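Local coordinates for protein synthesis inhibitor I (Hordeum vulgare, PDB 4FBC) that belongs to the plant ribosome-inactivating protein family, inhibits protein synthesis, and holds adenosine monophosphate in its pocket, at residues D85-E90 against N212-L217; A219-T224 against V249-T254. The protein carries 3 engineered substitutions. All coordinates share one frame; numbering follows the deposited sequence.

Interaction 1. Residues D85-E90 against N212-L217; sequences DNIYLE and NGWQDL. With AMP (adenosine monophosphate), chain E.
Trp214 lays the six-membered end of its indole against the turn at Asn86 and Ile87, touching the backbone oxygen of the first and the side-chain end of the second. Its CZ3 lies 3.3 Å from Asn86 O, and the neighbouring CH2 meets Ile87 CD1 at 4.1 Å, the two side chains crossing at about a right angle. With CG anti to the backbone N (chi1 -178°), the indole extends from the first turn of helix 214-225, just after the N-cap Gly213, to the turn at Asn86 and Ile87. Asn86 O also accepts a hydrogen bond from Arg179, which makes a cation-pi contact with the indole, and Trp214 NE1 is bonded to Ile257 O.

The turn itself is an Asx turn: Asn86 OD1 takes the N-H of Tyr88 at 3.1 Å, the donor standing above the carbonyl plane. The same amide puts ND2 over the centre of the Tyr88 ring, while the opposite face of that ring carries the adenine of adenosine monophosphate, with AMP C5 3.7 Å above the ring plane. At the ring edge, Tyr88 OH donates to AMP O3P (2.9 Å). Leu89 reads the base through its backbone, its N bonding to AMP N1 and its O receiving AMP N6 in a nearly straight bond (2.9 Å, 167°). Trp214 reaches the sugar end, its edge in plane with AMP O3'.

Within these segments the adenine is thus held by the backbone of Leu89 and the Tyr88 face, whereas the indole edge borders the ribose; Arg179 NH1 adds a hydrogen bond to the nucleotide, and its guanidinium probably polarises Asn86 O and the indole.

Interaction 2. Residues A219-T224 against V249-T254; sequences AALLKT and VQAANT
Segments 219-224 and 249-254, both helical, approach most closely at Leu221 and Ala251, whose CA atoms lie 6.6 Å apart, a short separation consistent with the small alanine side chains on the second helix. Leu221 carries almost the whole contact. Its CG stands anti to the backbone N (chi1 -169°), and the two methyls at the branch divide the opposing helix between them: CD1 meets Ala251 CB at 4.0 Å, whereas CD2 reaches toward the backbone at the next residue, 4.3 Å from Ala252 N. The leucine therefore spreads over a surface made of one methyl and the adjoining main chain, an apolar contact without polar bonds between the segments. Ala251 directs its CB toward the first helix, and Ala252 adds a smaller patch beside it.

The two threonines each bond to a carbonyl of their own helix. Thr224 OG1 donates to Leu221 O at 2.6 Å, in the carbonyl plane, and Thr224 N bonds to the same oxygen, so that two donors of one residue grip the carbonyl of the packing leucine. Thr224 OG1 is also hydrogen-bonded to His47 NE2, and the side chain of Leu221 touches His47 as well. On the second helix, Thr254 OG1 turns back to Gln250 O (2.8 Å), tilted 35° from the carbonyl plane, which ties the threonine hydroxyl to the preceding turn. Phe237, from the loop joining the two helices, touches both Ala220 and Ala251 and thereby borders the contact.

The arrangement is an apolar helix-helix contact, with Leu221 set against Ala251 and Ala252, and it joins two helices consecutive in the chain in the C-terminal part of this ribosome-inactivating protein fold.

Overall arrangement
From the N terminus, the chain passes through three strands of the six-stranded mixed sheet before residues 85-90 lead into strand 89-93. An excursion of 121 residues, nearly half helical, separates the two segments of interaction 1, which closes it by bringing the start of helix 214-225 back to the turn before strand 89-93 and the nucleotide pocket. Interaction 2 opens farther along that same helix and closes a shorter loop of 24 residues at helix 248-254. The contacts are thus in series, neither nesting nor crossing, with centres about 15 Å apart. Leu217 bridges them, packing on Ala251 and Thr254, so helix 214-225 links the pocket to helix 248-254, farther from the centre of the chain.

Interaction 1. Residues D85-E90 against N212-L217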
loop_
_atom_site.group_PDB
_atom_site.type_symbol
_atom_site.label_atom_id
_atom_site.label_comp_id
_atom_site.label_asym_id
_atom_site.label_seq_id
_atom_site.Cartn_x
_atom_site.Cartn_y
_atom_site.Cartn_z
ATOM N N ASP A 85 8.830 0.963 4.398
ATOM C CA ASP A 85 9.587 -0.242 4.063
ATOM C C ASP A 85 8.714 -1.366 3.522
ATOM O O ASP A 85 9.156 -2.133 2.665
ATOM C CB ASP A 85 10.449 -0.729 5.252
ATOM C CG ASP A 85 9.685 -0.787 6.564
ATOM O OD1 ASP A 85 8.442 -0.671 6.563
ATOM O OD2 ASP A 85 10.345 -0.960 7.624
ATOM N N ASN A 86 7.472 -1.458 4.002
ATOM C CA ASN A 86 6.558 -2.494 3.517
ATOM C C ASN A 86 5.152 -1.992 3.165
ATOM O O ASN A 86 4.278 -2.788 2.837
ATOM C CB ASN A 86 6.482 -3.670 4.507
ATOM C CG ASN A 86 5.938 -3.263 5.856
ATOM O OD1 ASN A 86 5.432 -2.154 6.022
ATOM N ND2 ASN A 86 6.035 -4.167 6.842
ATOM N N ILE A 87 4.955 -0.673 3.220
ATOM C CA ILE A 87 3.681 -0.027 2.876
ATOM C C ILE A 87 2.490 -0.498 3.738
ATOM O O ILE A 87 1.342 -0.522 3.293
ATOM C CB ILE A 87 3.376 -0.131 1.356
ATOM C CG1 ILE A 87 4.679 -0.022 0.545
ATOM C CG2 ILE A 87 2.386 0.975 0.918
ATOM C CD1 ILE A 87 4.482 -0.213 -0.989
ATOM N N TYR A 88 2.762 -0.855 4.993
ATOM C CA TYR A 88 1.688 -1.223 5.914
ATOM C C TYR A 88 1.032 0.010 6.473
ATOM O O TYR A 88 1.713 0.891 6.989
ATOM C CB TYR A 88 2.225 -2.012 7.104
ATOM C CG TYR A 88 2.496 -3.474 6.856
ATOM C CD1 TYR A 88 2.714 -3.958 5.580
ATOM C CD2 TYR A 88 2.542 -4.371 7.921
ATOM C CE1 TYR A 88 2.973 -5.301 5.360
ATOM C CE2 TYR A 88 2.800 -5.713 7.715
ATOM C CZ TYR A 88 3.013 -6.172 6.432
ATOM O OH TYR A 88 3.276 -7.504 6.220
ATOM N N LEU A 89 -0.295 0.054 6.410
ATOM C CA LEU A 89 -1.046 1.111 7.078
ATOM C C LEU A 89 -1.064 0.794 8.567
ATOM O O LEU A 89 -1.392 -0.323 8.948
ATOM C CB LEU A 89 -2.480 1.148 6.558
ATOM C CG LEU A 89 -3.428 2.133 7.242
ATOM C CD1 LEU A 89 -2.948 3.589 7.108
ATOM C CD2 LEU A 89 -4.847 1.955 6.684
ATOM N N GLU A 90 -0.726 1.766 9.407
ATOM C CA GLU A 90 -0.771 1.524 10.853
ATOM C C GLU A 90 -1.505 2.592 11.651
ATOM O O GLU A 90 -1.963 2.328 12.764
ATOM C CB GLU A 90 0.631 1.302 11.426
ATOM C CG GLU A 90 1.305 0.005 10.984
ATOM C CD GLU A 90 0.581 -1.254 11.453
ATOM O OE1 GLU A 90 -0.299 -1.176 12.339
ATOM O OE2 GLU A 90 0.894 -2.338 10.923
ATOM N N ASN A 212 -3.029 -10.834 -2.097
ATOM C CA ASN A 212 -2.699 -11.801 -1.044
ATOM C C ASN A 212 -1.334 -12.493 -1.211
ATOM O O ASN A 212 -0.956 -13.337 -0.389
ATOM C CB ASN A 212 -3.824 -12.841 -0.913
ATOM C CG ASN A 212 -5.084 -12.270 -0.277
ATOM O OD1 ASN A 212 -5.036 -11.291 0.477
ATOM N ND2 ASN A 212 -6.226 -12.890 -0.572
ATOM N N GLY A 213 -0.588 -12.128 -2.257
ATOM C CA GLY A 213 0.706 -12.735 -2.536
ATOM C C GLY A 213 1.795 -11.770 -3.011
ATOM O O GLY A 213 2.634 -12.125 -3.841
ATOM N N TRP A 214 1.795 -10.559 -2.474
ATOM C CA TRP A 214 2.755 -9.533 -2.887
ATOM C C TRP A 214 4.206 -9.998 -2.723
ATOM O O TRP A 214 5.027 -9.822 -3.616
ATOM C CB TRP A 214 2.505 -8.259 -2.084
ATOM C CG TRP A 214 3.377 -7.075 -2.418
ATOM C CD1 TRP A 214 3.741 -6.626 -3.656
ATOM C CD2 TRP A 214 3.968 -6.177 -1.474
ATOM N NE1 TRP A 214 4.536 -5.504 -3.536
ATOM C CE2 TRP A 214 4.684 -5.206 -2.208
ATOM C CE3 TRP A 214 3.962 -6.101 -0.076
ATOM C CZ2 TRP A 214 5.391 -4.174 -1.587
ATOM C CZ3 TRP A 214 4.650 -5.076 0.538
ATOM C CH2 TRP A 214 5.359 -4.124 -0.212
ATOM N N GLN A 215 4.514 -10.608 -1.583
ATOM C CA GLN A 215 5.862 -11.118 -1.355
ATOM C C GLN A 215 6.218 -12.222 -2.361
ATOM O O GLN A 215 7.321 -12.230 -2.923
ATOM C CB GLN A 215 6.010 -11.609 0.096
ATOM C CG GLN A 215 7.403 -12.142 0.438
ATOM C CD GLN A 215 7.594 -12.322 1.934
ATOM O OE1 GLN A 215 6.628 -12.514 2.674
ATOM N NE2 GLN A 215 8.837 -12.251 2.388
ATOM N N ASP A 216 5.283 -13.148 -2.589
ATOM C CA ASP A 216 5.490 -14.236 -3.545
ATOM C C ASP A 216 5.764 -13.716 -4.959
ATOM O O ASP A 216 6.649 -14.207 -5.645
ATOM C CB ASP A 216 4.259 -15.157 -3.594
ATOM C CG ASP A 216 4.134 -16.046 -2.376
ATOM O OD1 ASP A 216 5.143 -16.243 -1.661
ATOM O OD2 ASP A 216 3.016 -16.561 -2.148
ATOM N N LEU A 217 4.996 -12.723 -5.393
ATOM C CA LEU A 217 5.159 -12.201 -6.750
ATOM C C LEU A 217 6.461 -11.405 -6.839
ATOM O O LEU A 217 7.181 -11.502 -7.826
ATOM C CB LEU A 217 3.960 -11.334 -7.161
ATOM C CG LEU A 217 3.983 -10.798 -8.602
ATOM C CD1 LEU A 217 4.078 -11.920 -9.638
ATOM C CD2 LEU A 217 2.751 -9.931 -8.873
HETATM P P AMP E . 1.817 -10.659 7.327
HETATM O O1P AMP E . 0.589 -10.721 8.213
HETATM O O2P AMP E . 2.480 -11.961 6.928
HETATM O O3P AMP E . 2.847 -9.740 7.950
HETATM O "O5'" AMP E . 1.486 -9.804 6.020
HETATM C "C5'" AMP E . 1.152 -10.435 4.791
HETATM C "C4'" AMP E . 0.743 -9.420 3.752
HETATM O "O4'" AMP E . -0.512 -8.804 4.144
HETATM C "C3'" AMP E . 1.696 -8.245 3.563
HETATM O "O3'" AMP E . 2.793 -8.548 2.714
HETATM C "C2'" AMP E . 0.785 -7.150 3.022
HETATM O "O2'" AMP E . 0.556 -7.336 1.625
HETATM C "C1'" AMP E . -0.520 -7.440 3.775
HETATM N N9 AMP E . -0.666 -6.621 5.002
HETATM C C8 AMP E . -0.654 -7.086 6.274
HETATM N N7 AMP E . -0.826 -6.087 7.180
HETATM C C5 AMP E . -0.966 -4.938 6.480
HETATM C C6 AMP E . -1.191 -3.504 6.806
HETATM N N6 AMP E . -1.298 -3.089 8.097
HETATM N N1 AMP E . -1.288 -2.627 5.768
HETATM C C2 AMP E . -1.175 -3.029 4.483
HETATM N N3 AMP E . -0.979 -4.311 4.116
HETATM C C4 AMP E . -0.873 -5.297 5.050
#

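Interaction 2. Residues A219-T224 against V249-T254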
loop_
_atom_site.group_PDB
_atom_site.type_symbol
_atom_site.label_atom_id
_atom_site.label_comp_id
_atom_site.label_asym_id
_atom_site.label_seq_id
_atom_site.Cartn_x
_atom_site.Cartn_y
_atom_site.Cartn_z
ATOM N N ALA A 219 9.191 -11.826 -4.992
ATOM C CA ALA A 219 10.281 -12.796 -5.001
ATOM C C ALA A 219 10.409 -13.522 -6.344
ATOM O O ALA A 219 11.512 -13.723 -6.834
ATOM C CB ALA A 219 10.116 -13.793 -3.863
ATOM N N ALA A 220 9.286 -13.920 -6.943
ATOM C CA ALA A 220 9.323 -14.578 -8.246
ATOM C C ALA A 220 10.011 -13.755 -9.339
ATOM O O ALA A 220 10.745 -14.294 -10.172
ATOM C CB ALA A 220 7.912 -14.984 -8.684
ATOM N N LEU A 221 9.763 -12.449 -9.365
ATOM C CA LEU A 221 10.441 -11.614 -10.345
ATOM C C LEU A 221 11.914 -11.397 -9.986
ATOM O O LEU A 221 12.779 -11.471 -10.864
ATOM C CB LEU A 221 9.717 -10.274 -10.525
ATOM C CG LEU A 221 10.228 -9.474 -11.717
ATOM C CD1 LEU A 221 10.022 -10.247 -13.028
ATOM C CD2 LEU A 221 9.505 -8.136 -11.774
ATOM N N LEU A 222 12.200 -11.150 -8.706
ATOM C CA LEU A 222 13.587 -10.950 -8.259
ATOM C C LEU A 222 14.503 -12.123 -8.610
ATOM O O LEU A 222 15.682 -11.935 -8.925
ATOM C CB LEU A 222 13.636 -10.685 -6.751
ATOM C CG LEU A 222 13.092 -9.318 -6.318
ATOM C CD1 LEU A 222 12.877 -9.262 -4.807
ATOM C CD2 LEU A 222 14.044 -8.219 -6.763
ATOM N N LYS A 223 13.963 -13.335 -8.543
ATOM C CA LYS A 223 14.735 -14.528 -8.884
ATOM C C LYS A 223 15.239 -14.512 -10.322
ATOM O O LYS A 223 16.313 -15.044 -10.620
ATOM C CB LYS A 223 13.911 -15.791 -8.612
ATOM C CG LYS A 223 13.769 -16.102 -7.135
ATOM C CD LYS A 223 12.905 -17.317 -6.891
ATOM C CE LYS A 223 12.776 -17.582 -5.397
ATOM N NZ LYS A 223 11.926 -18.784 -5.110
ATOM N N THR A 224 14.485 -13.887 -11.218
ATOM C CA THR A 224 14.885 -13.857 -12.622
ATOM C C THR A 224 16.068 -12.920 -12.892
ATOM O O THR A 224 16.711 -12.998 -13.948
ATOM C CB THR A 224 13.689 -13.510 -13.560
ATOM O OG1 THR A 224 13.279 -12.156 -13.338
ATOM C CG2 THR A 224 12.515 -14.459 -13.313
ATOM N N VAL A 249 7.503 -10.675 -18.036
ATOM C CA VAL A 249 6.940 -9.446 -18.608
ATOM C C VAL A 249 5.565 -9.149 -18.001
ATOM O O VAL A 249 5.246 -8.002 -17.681
ATOM C CB VAL A 249 6.892 -9.474 -20.152
ATOM C CG1 VAL A 249 5.976 -8.390 -20.673
ATOM C CG2 VAL A 249 8.290 -9.286 -20.734
ATOM N N GLN A 250 4.760 -10.186 -17.789
ATOM C CA GLN A 250 3.486 -9.986 -17.114
ATOM C C GLN A 250 3.677 -9.573 -15.657
ATOM O O GLN A 250 2.942 -8.727 -15.150
ATOM C CB GLN A 250 2.612 -11.243 -17.204
ATOM C CG GLN A 250 2.085 -11.524 -18.618
ATOM C CD GLN A 250 1.367 -12.853 -18.709
ATOM O OE1 GLN A 250 1.403 -13.647 -17.770
ATOM N NE2 GLN A 250 0.699 -13.101 -19.836
ATOM N N ALA A 251 4.668 -10.165 -14.992
ATOM C CA ALA A 251 4.973 -9.801 -13.613
ATOM C C ALA A 251 5.378 -8.323 -13.500
ATOM O O ALA A 251 4.951 -7.639 -12.571
ATOM C CB ALA A 251 6.075 -10.701 -13.056
ATOM N N ALA A 252 6.199 -7.856 -14.445
ATOM C CA ALA A 252 6.641 -6.456 -14.493
ATOM C C ALA A 252 5.459 -5.518 -14.731
ATOM O O ALA A 252 5.346 -4.476 -14.086
ATOM C CB ALA A 252 7.716 -6.252 -15.564
ATOM N N ASN A 253 4.571 -5.886 -15.651
ATOM C CA ASN A 253 3.359 -5.092 -15.865
ATOM C C ASN A 253 2.412 -5.102 -14.670
ATOM O O ASN A 253 1.584 -4.206 -14.527
ATOM C CB ASN A 253 2.620 -5.570 -17.117
ATOM C CG ASN A 253 3.255 -5.064 -18.386
ATOM O OD1 ASN A 253 3.582 -3.874 -18.499
ATOM N ND2 ASN A 253 3.445 -5.954 -19.351
ATOM N N THR A 254 2.535 -6.108 -13.806
ATOM C CA THR A 254 1.635 -6.248 -12.662
ATOM C C THR A 254 2.132 -5.523 -11.409
ATOM O O THR A 254 1.341 -4.901 -10.692
ATOM C CB THR A 254 1.374 -7.737 -12.342
ATOM O OG1 THR A 254 0.778 -8.353 -13.493
ATOM C CG2 THR A 254 0.444 -7.884 -11.131
#